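PDB 3N6Z: putative immunoglobulin A1 protease from Bacteroides ovatus, which is of unproven function but is putatively an immunoglobulin A1 protease, built as a right-handed parallel beta-helix. Local coordinates for residues A[126-140]-A[163-177]. Sequence-based numbering, arbitrary orientation.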
loop_
_atom_site.group_PDB
_atom_site.type_symbol
_atom_site.label_atom_id
_atom_site.label_comp_id
_atom_site.label_asym_id
_atom_site.label_seq_id
_atom_site.Cartn_x
_atom_site.Cartn_y
_atom_site.Cartn_z
ATOM N N LEU A 126 -0.351 3.404 -9.914
ATOM C CA LEU A 126 -1.753 3.019 -10.058
ATOM C C LEU A 126 -2.633 4.258 -10.285
ATOM O O LEU A 126 -2.783 5.088 -9.370
ATOM C CB LEU A 126 -2.236 2.212 -8.851
ATOM C CG LEU A 126 -3.709 1.761 -8.951
ATOM C CD1 LEU A 126 -4.048 0.963 -10.237
ATOM C CD2 LEU A 126 -4.101 0.958 -7.707
ATOM N N CYS A 127 -3.182 4.336 -11.495
ATOM C CA CYS A 127 -4.155 5.327 -11.888
ATOM C C CYS A 127 -5.425 4.543 -12.168
ATOM O O CYS A 127 -5.477 3.777 -13.113
ATOM C CB CYS A 127 -3.706 6.122 -13.099
ATOM S SG CYS A 127 -2.183 7.029 -12.885
ATOM N N GLY A 128 -6.402 4.682 -11.279
ATOM C CA GLY A 128 -7.584 3.812 -11.245
ATOM C C GLY A 128 -7.801 3.221 -9.883
ATOM O O GLY A 128 -7.657 3.912 -8.869
ATOM N N ASP A 129 -8.168 1.945 -9.863
ATOM C CA ASP A 129 -8.631 1.296 -8.641
ATOM C C ASP A 129 -8.048 -0.110 -8.518
ATOM O O ASP A 129 -7.993 -0.858 -9.515
ATOM C CB ASP A 129 -10.166 1.165 -8.612
ATOM C CG ASP A 129 -10.877 2.486 -8.427
ATOM O OD1 ASP A 129 -11.115 3.195 -9.425
ATOM O OD2 ASP A 129 -11.116 2.821 -7.252
ATOM N N CYS A 130 -7.691 -0.489 -7.302
ATOM C CA CYS A 130 -7.408 -1.867 -6.965
ATOM C C CYS A 130 -8.243 -2.188 -5.736
ATOM O O CYS A 130 -8.163 -1.467 -4.718
ATOM C CB CYS A 130 -5.927 -2.047 -6.676
ATOM S SG CYS A 130 -5.461 -3.716 -6.160
ATOM N N ARG A 131 -9.014 -3.268 -5.795
ATOM C CA ARG A 131 -9.873 -3.647 -4.693
ATOM C C ARG A 131 -9.913 -5.145 -4.504
ATOM O O ARG A 131 -9.747 -5.919 -5.455
ATOM C CB ARG A 131 -11.297 -3.108 -4.887
ATOM C CG ARG A 131 -12.013 -3.628 -6.141
ATOM C CD ARG A 131 -13.371 -2.894 -6.382
ATOM N NE ARG A 131 -13.953 -3.188 -7.692
ATOM C CZ ARG A 131 -13.395 -2.822 -8.844
ATOM N NH1 ARG A 131 -12.213 -2.222 -8.843
ATOM N NH2 ARG A 131 -13.973 -3.130 -10.004
ATOM N N ASN A 132 -10.196 -5.535 -3.272
ATOM C CA ASN A 132 -10.521 -6.916 -2.949
ATOM C C ASN A 132 -9.432 -7.933 -3.319
ATOM O O ASN A 132 -9.745 -9.027 -3.790
ATOM C CB ASN A 132 -11.865 -7.339 -3.568
ATOM C CG ASN A 132 -12.968 -6.319 -3.351
ATOM O OD1 ASN A 132 -13.146 -5.835 -2.240
ATOM N ND2 ASN A 132 -13.713 -5.997 -4.420
ATOM N N VAL A 133 -8.164 -7.591 -3.065
ATOM C CA VAL A 133 -7.064 -8.541 -3.261
ATOM C C VAL A 133 -6.125 -8.532 -2.058
ATOM O O VAL A 133 -5.849 -7.476 -1.482
ATOM C CB VAL A 133 -6.300 -8.284 -4.594
ATOM C CG1 VAL A 133 -5.508 -6.955 -4.569
ATOM C CG2 VAL A 133 -5.378 -9.454 -4.950
ATOM N N GLY A 134 -5.589 -9.703 -1.726
ATOM C CA GLY A 134 -4.495 -9.829 -0.789
ATOM C C GLY A 134 -3.241 -10.297 -1.473
ATOM O O GLY A 134 -3.304 -11.102 -2.401
ATOM N N PHE A 135 -2.114 -9.753 -1.032
ATOM C CA PHE A 135 -0.793 -10.239 -1.436
ATOM C C PHE A 135 -0.167 -10.966 -0.257
ATOM O O PHE A 135 0.073 -10.360 0.792
ATOM C CB PHE A 135 0.131 -9.090 -1.885
ATOM C CG PHE A 135 -0.243 -8.500 -3.196
ATOM C CD1 PHE A 135 -1.291 -7.601 -3.301
ATOM C CD2 PHE A 135 0.492 -8.818 -4.343
ATOM C CE1 PHE A 135 -1.612 -7.044 -4.519
ATOM C CE2 PHE A 135 0.148 -8.284 -5.555
ATOM C CZ PHE A 135 -0.889 -7.395 -5.664
ATOM N N VAL A 136 0.061 -12.268 -0.394
ATOM C CA VAL A 136 0.636 -13.092 0.667
ATOM C C VAL A 136 2.085 -13.424 0.341
ATOM O O VAL A 136 2.389 -13.912 -0.748
ATOM C CB VAL A 136 -0.184 -14.381 0.869
ATOM C CG1 VAL A 136 0.534 -15.360 1.817
ATOM C CG2 VAL A 136 -1.618 -14.055 1.328
ATOM N N ASN A 137 2.984 -13.121 1.278
ATOM C CA ASN A 137 4.425 -13.405 1.107
ATOM C C ASN A 137 4.998 -12.770 -0.144
ATOM O O ASN A 137 5.715 -13.403 -0.929
ATOM C CB ASN A 137 4.748 -14.919 1.094
ATOM C CG ASN A 137 6.254 -15.181 1.169
ATOM O OD1 ASN A 137 6.962 -14.547 1.967
ATOM N ND2 ASN A 137 6.764 -16.039 0.282
ATOM N N ALA A 138 4.655 -11.500 -0.363
ATOM C CA ALA A 138 5.263 -10.718 -1.409
ATOM C C ALA A 138 6.655 -10.287 -0.974
ATOM O O ALA A 138 6.939 -10.118 0.213
ATOM C CB ALA A 138 4.403 -9.482 -1.730
ATOM N N SER A 139 7.510 -10.004 -1.950
ATOM C CA SER A 139 8.817 -9.414 -1.672
ATOM C C SER A 139 9.168 -8.446 -2.780
ATOM O O SER A 139 9.362 -8.848 -3.927
ATOM C CB SER A 139 9.902 -10.483 -1.571
ATOM O OG SER A 139 11.177 -9.897 -1.371
ATOM N N VAL A 140 9.243 -7.167 -2.434
ATOM C CA VAL A 140 9.584 -6.108 -3.396
ATOM C C VAL A 140 10.763 -5.328 -2.840
ATOM O O VAL A 140 10.844 -5.040 -1.638
ATOM C CB VAL A 140 8.406 -5.148 -3.772
ATOM C CG1 VAL A 140 7.268 -5.960 -4.411
ATOM C CG2 VAL A 140 7.937 -4.318 -2.559
ATOM N N ASN A 163 -8.826 10.996 -13.695
ATOM C CA ASN A 163 -8.530 9.598 -13.988
ATOM C C ASN A 163 -7.107 9.197 -13.616
ATOM O O ASN A 163 -6.793 8.005 -13.606
ATOM C CB ASN A 163 -8.801 9.291 -15.454
ATOM C CG ASN A 163 -10.275 9.339 -15.810
ATOM O OD1 ASN A 163 -11.167 9.230 -14.947
ATOM N ND2 ASN A 163 -10.538 9.452 -17.112
ATOM N N LYS A 164 -6.257 10.171 -13.235
ATOM C CA LYS A 164 -4.895 9.888 -12.776
ATOM C C LYS A 164 -4.774 9.744 -11.255
ATOM O O LYS A 164 -3.678 9.423 -10.754
ATOM C CB LYS A 164 -3.950 10.972 -13.328
ATOM C CG LYS A 164 -3.994 11.085 -14.871
ATOM C CD LYS A 164 -3.870 9.764 -15.608
ATOM C CE LYS A 164 -3.729 9.891 -17.093
ATOM N NZ LYS A 164 -3.750 8.549 -17.797
ATOM N N THR A 165 -5.871 9.916 -10.519
ATOM C CA THR A 165 -5.900 9.560 -9.096
ATOM C C THR A 165 -5.971 8.032 -8.980
ATOM O O THR A 165 -6.268 7.328 -9.945
ATOM C CB THR A 165 -7.125 10.205 -8.360
ATOM O OG1 THR A 165 -8.341 9.727 -8.984
ATOM C CG2 THR A 165 -7.079 11.741 -8.417
ATOM N N GLY A 166 -5.683 7.528 -7.803
ATOM C CA GLY A 166 -5.706 6.087 -7.553
ATOM C C GLY A 166 -6.207 5.723 -6.184
ATOM O O GLY A 166 -5.974 6.455 -5.233
ATOM N N ARG A 167 -6.905 4.582 -6.088
ATOM C CA ARG A 167 -7.485 4.118 -4.840
ATOM C C ARG A 167 -7.192 2.631 -4.648
ATOM O O ARG A 167 -7.277 1.841 -5.610
ATOM C CB ARG A 167 -8.979 4.327 -4.842
ATOM C CG ARG A 167 -9.370 5.805 -4.892
ATOM C CD ARG A 167 -10.746 6.045 -5.471
ATOM N NE ARG A 167 -10.780 5.697 -6.896
ATOM C CZ ARG A 167 -10.268 6.443 -7.881
ATOM N NH1 ARG A 167 -9.763 7.635 -7.640
ATOM N NH2 ARG A 167 -10.255 5.968 -9.124
ATOM N N ILE A 168 -6.884 2.267 -3.409
ATOM C CA ILE A 168 -6.703 0.879 -2.992
ATOM C C ILE A 168 -7.663 0.654 -1.842
ATOM O O ILE A 168 -7.581 1.325 -0.801
ATOM C CB ILE A 168 -5.248 0.557 -2.581
ATOM C CG1 ILE A 168 -4.327 0.702 -3.806
ATOM C CG2 ILE A 168 -5.163 -0.851 -1.965
ATOM C CD1 ILE A 168 -2.824 0.559 -3.493
ATOM N N VAL A 169 -8.576 -0.313 -1.999
ATOM C CA VAL A 169 -9.676 -0.521 -1.068
ATOM C C VAL A 169 -9.848 -2.040 -0.794
ATOM O O VAL A 169 -9.866 -2.850 -1.738
ATOM C CB VAL A 169 -10.973 0.117 -1.639
ATOM C CG1 VAL A 169 -12.126 -0.051 -0.688
ATOM C CG2 VAL A 169 -10.743 1.612 -1.940
ATOM N N ASN A 170 -10.047 -2.408 0.464
ATOM C CA ASN A 170 -10.303 -3.811 0.821
ATOM C C ASN A 170 -9.164 -4.720 0.349
ATOM O O ASN A 170 -9.402 -5.772 -0.257
ATOM C CB ASN A 170 -11.640 -4.350 0.280
ATOM C CG ASN A 170 -12.807 -3.436 0.502
ATOM O OD1 ASN A 170 -12.892 -2.677 1.467
ATOM N ND2 ASN A 170 -13.752 -3.509 -0.439
ATOM N N CYS A 171 -7.927 -4.296 0.604
ATOM C CA CYS A 171 -6.756 -5.062 0.217
ATOM C C CYS A 171 -5.828 -5.287 1.408
ATOM O O CYS A 171 -5.892 -4.570 2.403
ATOM C CB CYS A 171 -5.974 -4.374 -0.912
ATOM S SG CYS A 171 -6.854 -4.244 -2.464
ATOM N N TYR A 172 -4.914 -6.236 1.274
ATOM C CA TYR A 172 -3.901 -6.450 2.283
ATOM C C TYR A 172 -2.632 -6.970 1.685
ATOM O O TYR A 172 -2.626 -7.514 0.567
ATOM C CB TYR A 172 -4.408 -7.363 3.401
ATOM C CG TYR A 172 -4.457 -8.859 3.122
ATOM C CD1 TYR A 172 -3.383 -9.670 3.448
ATOM C CD2 TYR A 172 -5.622 -9.461 2.657
ATOM C CE1 TYR A 172 -3.463 -11.068 3.313
ATOM C CE2 TYR A 172 -5.706 -10.856 2.491
ATOM C CZ TYR A 172 -4.640 -11.643 2.843
ATOM O OH TYR A 172 -4.738 -13.021 2.734
ATOM N N THR A 173 -1.542 -6.786 2.426
ATOM C CA THR A 173 -0.242 -7.323 2.065
ATOM C C THR A 173 0.473 -7.946 3.243
ATOM O O THR A 173 0.334 -7.513 4.401
ATOM C CB THR A 173 0.695 -6.281 1.425
ATOM O OG1 THR A 173 1.069 -5.329 2.413
ATOM C CG2 THR A 173 0.019 -5.555 0.251
ATOM N N THR A 174 1.237 -8.971 2.928
ATOM C CA THR A 174 2.198 -9.601 3.857
ATOM C C THR A 174 3.478 -9.860 3.086
ATOM O O THR A 174 3.474 -9.952 1.849
ATOM C CB THR A 174 1.655 -10.906 4.502
ATOM O OG1 THR A 174 1.931 -12.048 3.668
ATOM C CG2 THR A 174 0.123 -10.822 4.784
ATOM N N GLY A 175 4.591 -9.992 3.819
ATOM C CA GLY A 175 5.900 -10.214 3.218
ATOM C C GLY A 175 6.899 -9.123 3.577
ATOM O O GLY A 175 7.059 -8.812 4.758
ATOM N N GLU A 176 7.560 -8.563 2.572
ATOM C CA GLU A 176 8.617 -7.591 2.789
ATOM C C GLU A 176 8.712 -6.563 1.689
ATOM O O GLU A 176 8.515 -6.866 0.508
ATOM C CB GLU A 176 9.978 -8.263 2.955
ATOM C CG GLU A 176 10.463 -8.991 1.723
ATOM C CD GLU A 176 11.878 -9.563 1.834
ATOM O OE1 GLU A 176 12.609 -9.245 2.786
ATOM O OE2 GLU A 176 12.273 -10.318 0.932
ATOM N N VAL A 177 9.017 -5.332 2.118
ATOM C CA VAL A 177 9.267 -4.193 1.267
ATOM C C VAL A 177 10.589 -3.580 1.717
ATOM O O VAL A 177 10.745 -3.224 2.904
ATOM C CB VAL A 177 8.183 -3.064 1.515
ATOM C CG1 VAL A 177 8.532 -1.815 0.721
ATOM C CG2 VAL A 177 6.836 -3.577 1.259
HETATM O O HOH W 1 -10.555 1.077 -5.243
#
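D129 and R167 meet on the same face of two neighbouring coils of a right-handed parallel beta-helix, their side chains crossing obliquely: the axes of strands 128-131 and 166-169 run 4.8 Å apart at 10°, and the chain turns corners at N132 and N170 before 133-136 pairs with 172-174. R167 CB lies 3.6 Å from D129 OD2, with CG and CD passing the same oxygen; the turn about CG-CD (chi3 -67°) then carries NE to 2.9 Å from OD2, on its syn side but tilted out of the carboxylate plane. CZ comes nearest D129 OD1, to which NH2 donates almost straight at 2.9 Å from above that plane, the two planes being 51° apart. G128 O sits over one guanidinium face, 3.3 Å from NH2, too poorly angled for a hydrogen bond. NH1 turns to T165 OG1 and the E198 carbonyl. Replacing R167 by alanine removes the guanidinium, which would probably leave the D129 carboxylate without its cationic mate and both NH1 acceptors without this donor. At the corner, N170 ND2 donates to N132 OD1 at 3.0 Å, amide to amide. G134 CA makes a CH-pi contact, 3.8 Å from the Y172 ring centroid; a CB there would clash with CE2. Past F135 a beta bulge shifts the register by one, and T174 OG1 accepts the N137 N-H at 2.8 Å.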